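Local coordinates for protein HTH-type transcriptional regulator PrpR (PDB 6D2S) that regulates transcription of the enzymes that break down short-chain fatty acids through the glyoxylate and methylcitrate cycles, as a DNA-binding activator and repressor, at residues A[5-8]-A[9-13]; A[15-19]-A[20-24]. One frame throughout, in Å; residues are numbered along the deposited sequence.

Contact 1: residues A[5-8]-A[9-13]. With CA (calcium ion), chain B.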
loop_
_atom_site.group_PDB
_atom_site.type_symbol
_atom_site.label_atom_id
_atom_site.label_comp_id
_atom_site.label_asym_id
_atom_site.label_seq_id
_atom_site.Cartn_x
_atom_site.Cartn_y
_atom_site.Cartn_z
ATOM N N GLU A 5 -7.041 3.251 -15.702
ATOM C CA GLU A 5 -6.746 4.668 -15.879
ATOM C C GLU A 5 -7.797 5.550 -15.206
ATOM O O GLU A 5 -7.454 6.573 -14.598
ATOM C CB GLU A 5 -6.647 4.990 -17.368
ATOM C CG GLU A 5 -6.383 6.450 -17.677
ATOM C CD GLU A 5 -6.040 6.684 -19.140
ATOM O OE1 GLU A 5 -5.942 7.862 -19.550
ATOM O OE2 GLU A 5 -5.865 5.691 -19.881
ATOM N N GLU A 6 -9.083 5.189 -15.315
ATOM C CA GLU A 6 -10.112 5.943 -14.602
ATOM C C GLU A 6 -9.863 5.916 -13.102
ATOM O O GLU A 6 -10.039 6.931 -12.414
ATOM C CB GLU A 6 -11.506 5.380 -14.888
ATOM C CG GLU A 6 -11.940 5.343 -16.317
ATOM C CD GLU A 6 -13.354 4.758 -16.444
ATOM O OE1 GLU A 6 -14.323 5.406 -15.987
ATOM O OE2 GLU A 6 -13.489 3.640 -16.977
ATOM N N VAL A 7 -9.462 4.758 -12.568
ATOM C CA VAL A 7 -9.262 4.683 -11.135
ATOM C C VAL A 7 -7.990 5.417 -10.733
ATOM O O VAL A 7 -7.912 5.980 -9.633
ATOM C CB VAL A 7 -9.249 3.215 -10.662
ATOM C CG1 VAL A 7 -9.024 3.147 -9.169
ATOM C CG2 VAL A 7 -10.587 2.538 -11.036
ATOM N N ARG A 8 -6.979 5.429 -11.601
ATOM C CA ARG A 8 -5.789 6.223 -11.303
ATOM C C ARG A 8 -6.145 7.697 -11.144
ATOM O O ARG A 8 -5.675 8.355 -10.210
ATOM C CB ARG A 8 -4.735 6.050 -12.395
ATOM C CG ARG A 8 -3.457 6.847 -12.137
ATOM C CD ARG A 8 -2.462 6.747 -13.299
ATOM N NE ARG A 8 -2.954 7.367 -14.529
ATOM C CZ ARG A 8 -3.238 6.702 -15.646
ATOM N NH1 ARG A 8 -3.071 5.386 -15.700
ATOM N NH2 ARG A 8 -3.681 7.353 -16.714
ATOM N N ASP A 9 -6.983 8.228 -12.043
ATOM C CA ASP A 9 -7.425 9.613 -11.894
ATOM C C ASP A 9 -8.234 9.799 -10.615
ATOM O O ASP A 9 -8.113 10.832 -9.940
ATOM C CB ASP A 9 -8.241 10.064 -13.107
ATOM C CG ASP A 9 -8.500 11.562 -13.092
ATOM O OD1 ASP A 9 -7.571 12.315 -12.728
ATOM O OD2 ASP A 9 -9.609 12.011 -13.435
ATOM N N PHE A 10 -9.069 8.816 -10.269
ATOM C CA PHE A 10 -9.858 8.895 -9.042
ATOM C C PHE A 10 -8.957 9.128 -7.828
ATOM O O PHE A 10 -9.215 10.008 -6.993
ATOM C CB PHE A 10 -10.678 7.610 -8.880
ATOM C CG PHE A 10 -11.508 7.566 -7.628
ATOM C CD1 PHE A 10 -12.822 8.001 -7.639
ATOM C CD2 PHE A 10 -10.970 7.084 -6.439
ATOM C CE1 PHE A 10 -13.589 7.962 -6.479
ATOM C CE2 PHE A 10 -11.732 7.050 -5.273
ATOM C CZ PHE A 10 -13.035 7.490 -5.294
ATOM N N PHE A 11 -7.886 8.349 -7.713
ATOM C CA PHE A 11 -6.992 8.555 -6.581
ATOM C C PHE A 11 -6.175 9.837 -6.743
ATOM O O PHE A 11 -5.954 10.552 -5.757
ATOM C CB PHE A 11 -6.101 7.332 -6.377
ATOM C CG PHE A 11 -6.800 6.191 -5.659
ATOM C CD1 PHE A 11 -6.856 6.156 -4.272
ATOM C CD2 PHE A 11 -7.419 5.173 -6.377
ATOM C CE1 PHE A 11 -7.506 5.102 -3.611
ATOM C CE2 PHE A 11 -8.076 4.134 -5.731
ATOM C CZ PHE A 11 -8.115 4.099 -4.342
ATOM N N TYR A 12 -5.757 10.163 -7.970
ATOM C CA TYR A 12 -4.991 11.390 -8.201
ATOM C C TYR A 12 -5.761 12.620 -7.732
ATOM O O TYR A 12 -5.206 13.512 -7.067
ATOM C CB TYR A 12 -4.642 11.540 -9.683
ATOM C CG TYR A 12 -3.956 12.852 -9.976
ATOM C CD1 TYR A 12 -2.599 13.015 -9.698
ATOM C CD2 TYR A 12 -4.656 13.944 -10.472
ATOM C CE1 TYR A 12 -1.946 14.214 -9.931
ATOM C CE2 TYR A 12 -3.999 15.160 -10.709
ATOM C CZ TYR A 12 -2.646 15.280 -10.430
ATOM O OH TYR A 12 -1.991 16.478 -10.653
ATOM N N ASP A 13 -7.036 12.699 -8.111
ATOM C CA ASP A 13 -7.878 13.834 -7.749
ATOM C C ASP A 13 -8.051 13.966 -6.253
ATOM O O ASP A 13 -8.420 15.044 -5.773
ATOM C CB ASP A 13 -9.257 13.690 -8.396
ATOM C CG ASP A 13 -9.212 13.901 -9.885
ATOM O OD1 ASP A 13 -8.175 14.410 -10.356
ATOM O OD2 ASP A 13 -10.192 13.548 -10.583
HETATM CA CA CA B . -8.986 14.305 -12.619
#
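Val7 carries CG1 anti to its backbone N (chi1 179°), while Phe11, one helical turn on, has CG anti to its carbonyl carbon (chi1 -79°), and these two settings lay the methyl group and the ring side by side, pointing the same way. CG1 of Val7 meets the rim of the phenyl group in its plane, 3.7 Å from CE2 of Phe11. The same edge reaches back to the main chain, with CD2 of Phe11 3.4 Å from Val7 O, the carbonyl that also accepts the helical hydrogen bond from Phe11 N at 3.0 Å. Phe10 adds CD2 over one face of the Phe11 ring, displaced toward its rim. Asp9 and Asp13, spaced i and i+4 on one face of the helix, both direct their carboxylates at a calcium ion, each binding it through both oxygens. Asp9 grips it with OD1 at 2.4 Å and OD2 at 2.5 Å, and Asp13 does the same with its own OD1 at 2.4 Å and OD2 at 2.5 Å. Shared binding of the cation probably offsets the repulsion between two neighbouring acids. Both aspartates also touch a crystal neighbour, so crystal packing may contribute to the site. Arg8, its chain bent at chi3, turns back along the helix and makes a long salt bridge from NH2 to Glu5 OE1, 3.7 Å. Within the fold, the apolar side of helix 3-13 lies on helix 116-135, Val7 against Val121 and Phe11 against Leu126, while Arg8 and Phe11 touch Arg197 of strand 194-198.

Contact 2: residues A[15-19]-A[20-24]. With NA (sodium ion), chain F; NA (sodium ion), chain G.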
loop_
_atom_site.group_PDB
_atom_site.type_symbol
_atom_site.label_atom_id
_atom_site.label_comp_id
_atom_site.label_asym_id
_atom_site.label_seq_id
_atom_site.Cartn_x
_atom_site.Cartn_y
_atom_site.Cartn_z
ATOM N N ASN A 15 -5.531 13.283 -4.082
ATOM C CA ASN A 15 -4.169 13.353 -3.522
ATOM C C ASN A 15 -3.707 12.010 -2.959
ATOM O O ASN A 15 -2.900 11.962 -2.024
ATOM C CB ASN A 15 -4.075 14.426 -2.437
ATOM C CG ASN A 15 -4.419 15.803 -2.959
ATOM O OD1 ASN A 15 -3.840 16.263 -3.946
ATOM N ND2 ASN A 15 -5.374 16.463 -2.311
ATOM N N ASN A 16 -4.224 10.911 -3.511
ATOM C CA ASN A 16 -3.853 9.563 -3.077
ATOM C C ASN A 16 -4.123 9.347 -1.589
ATOM O O ASN A 16 -3.436 8.562 -0.928
ATOM C CB ASN A 16 -2.386 9.265 -3.400
ATOM C CG ASN A 16 -2.124 9.160 -4.900
ATOM O OD1 ASN A 16 -2.978 8.709 -5.663
ATOM N ND2 ASN A 16 -0.940 9.574 -5.323
ATOM N N TYR A 17 -5.123 10.042 -1.052
ATOM C CA TYR A 17 -5.454 9.966 0.367
ATOM C C TYR A 17 -6.971 10.027 0.491
ATOM O O TYR A 17 -7.591 10.974 0.004
ATOM C CB TYR A 17 -4.783 11.105 1.158
ATOM C CG TYR A 17 -5.305 11.175 2.576
ATOM C CD1 TYR A 17 -4.854 10.281 3.540
ATOM C CD2 TYR A 17 -6.263 12.108 2.936
ATOM C CE1 TYR A 17 -5.347 10.318 4.831
ATOM C CE2 TYR A 17 -6.776 12.155 4.224
ATOM C CZ TYR A 17 -6.309 11.249 5.166
ATOM O OH TYR A 17 -6.810 11.276 6.441
ATOM N N ILE A 18 -7.569 9.016 1.121
ATOM C CA ILE A 18 -9.023 8.877 1.213
ATOM C C ILE A 18 -9.400 9.077 2.675
ATOM O O ILE A 18 -9.363 8.132 3.469
ATOM C CB ILE A 18 -9.497 7.511 0.703
ATOM C CG1 ILE A 18 -8.864 7.167 -0.644
ATOM C CG2 ILE A 18 -11.051 7.454 0.662
ATOM C CD1 ILE A 18 -9.228 8.143 -1.796
ATOM N N HIS A 19 -9.790 10.305 3.037
ATOM C CA HIS A 19 -9.841 10.685 4.448
ATOM C C HIS A 19 -10.810 9.820 5.246
ATOM O O HIS A 19 -10.475 9.335 6.334
ATOM C CB HIS A 19 -10.223 12.159 4.586
ATOM C CG HIS A 19 -10.223 12.640 6.002
ATOM N ND1 HIS A 19 -9.078 12.676 6.772
ATOM C CD2 HIS A 19 -11.229 13.078 6.798
ATOM C CE1 HIS A 19 -9.375 13.138 7.975
ATOM N NE2 HIS A 19 -10.674 13.385 8.021
ATOM N N ASP A 20 -12.034 9.637 4.746
ATOM C CA ASP A 20 -13.026 8.935 5.557
ATOM C C ASP A 20 -12.628 7.488 5.810
ATOM O O ASP A 20 -12.897 6.949 6.890
ATOM C CB ASP A 20 -14.405 8.999 4.894
ATOM C CG ASP A 20 -14.972 10.403 4.867
ATOM O OD1 ASP A 20 -14.737 11.167 5.828
ATOM O OD2 ASP A 20 -15.640 10.751 3.871
ATOM N N LEU A 21 -12.021 6.825 4.814
ATOM C CA LEU A 21 -11.582 5.446 5.005
ATOM C C LEU A 21 -10.336 5.376 5.866
ATOM O O LEU A 21 -10.188 4.461 6.681
ATOM C CB LEU A 21 -11.286 4.780 3.666
ATOM C CG LEU A 21 -12.389 4.099 2.890
ATOM C CD1 LEU A 21 -11.729 3.438 1.670
ATOM C CD2 LEU A 21 -13.131 3.092 3.768
ATOM N N ASP A 22 -9.404 6.311 5.651
ATOM C CA ASP A 22 -8.193 6.350 6.456
ATOM C C ASP A 22 -8.545 6.545 7.929
ATOM O O ASP A 22 -8.025 5.843 8.805
ATOM C CB ASP A 22 -7.278 7.467 5.942
ATOM C CG ASP A 22 -5.805 7.151 6.129
ATOM O OD1 ASP A 22 -5.374 7.041 7.293
ATOM O OD2 ASP A 22 -5.092 6.996 5.115
ATOM N N MET A 23 -9.440 7.495 8.216
ATOM C CA MET A 23 -9.865 7.740 9.595
ATOM C C MET A 23 -10.667 6.574 10.157
ATOM O O MET A 23 -10.546 6.249 11.345
ATOM C CB MET A 23 -10.694 9.027 9.661
ATOM C CG MET A 23 -9.917 10.273 9.322
ATOM S SD MET A 23 -8.837 10.735 10.702
ATOM C CE MET A 23 -10.029 11.369 11.887
ATOM N N ALA A 24 -11.516 5.944 9.335
ATOM C CA ALA A 24 -12.283 4.806 9.837
ATOM C C ALA A 24 -11.359 3.665 10.253
ATOM O O ALA A 24 -11.566 3.039 11.297
ATOM C CB ALA A 24 -13.287 4.330 8.787
HETATM NA NA NA F . -16.922 12.669 3.877
HETATM NA NA NA G . -2.076 16.372 -5.899
HETATM O O HOH W 1 -16.022 12.016 1.105
HETATM O O HOH W 2 -0.589 17.801 -4.697
HETATM O O HOH W 3 -2.455 13.915 -6.287
HETATM O O HOH W 4 -1.059 16.552 -7.750
#
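OD2 of Asp22 is held by a salt bridge to Arg169 NH1 and a weak hydrogen bond with Tyr129 OH, and it lies 3.3 Å from CE1 of Tyr17. The two side chains cross at about a right angle, with ring and carboxylate planes 38° apart, and OD2 approaches the ring obliquely. Arg175 ties the pair together, its NH2 forming a salt bridge with Asp22 OD1 and its NE a hydrogen bond with Tyr17 OH, so this buried acid is answered by two arginines that would probably stabilise its negative form. Tyr17 OH is also hydrogen-bonded to His19 ND1 at 2.7 Å, a bond that helps to set the rotation of the imidazole. One face of that imidazole receives Met23: with CG anti to the carbonyl carbon (chi1 -65°), the methionine lays CG 3.5 Å from the centroid of the His19 ring and 25° off its normal, a CH-pi contact, while SD follows obliquely. In the main chain, the first helical turn is closed by two short bonds, Asp22 N to Ile18 O and Met23 N to His19 O, both 2.8 Å. On the apolar side, Ile18 CG2 packs alongside Leu21 CB, 4.0 Å away. Two sodium ions border the region, one bound by Asn15 OD1 at 2.6 Å together with waters and Ser199 O, the other by Asp20 OD2 at 2.3 Å. The whole is a loop joining two consecutive helices: Asn15, at positive phi, is the C-prime residue of a Schellman motif closing helix 3-13, and Ile18 holds the N-cap position of helix 19-31.

How the contacts relate
Contact 1 belongs to helix 3-13 and contact 2 to the loop and first turns of helix 19-31, with centres about 14 Å apart. They meet at Phe11: its O lies 2.9 Å from Asn16 N, a probable hydrogen bond, and its CE1 packs 3.9 Å from Ile18 CG1. Leu126 of helix 116-135 touches Phe11 from contact 1 and Ile18 and Leu21 from contact 2. The cations are bound by different residues: Asp9 and Asp13 for calcium, Asn15 and Ser199 for a sodium ion that the Tyr12 side chain of contact 1 approaches to about 5 Å. Both lie in a fragment of PrpR that carries an IrrE N-terminal-like domain and the C-terminal short-chain fatty acyl coenzyme A regulator region.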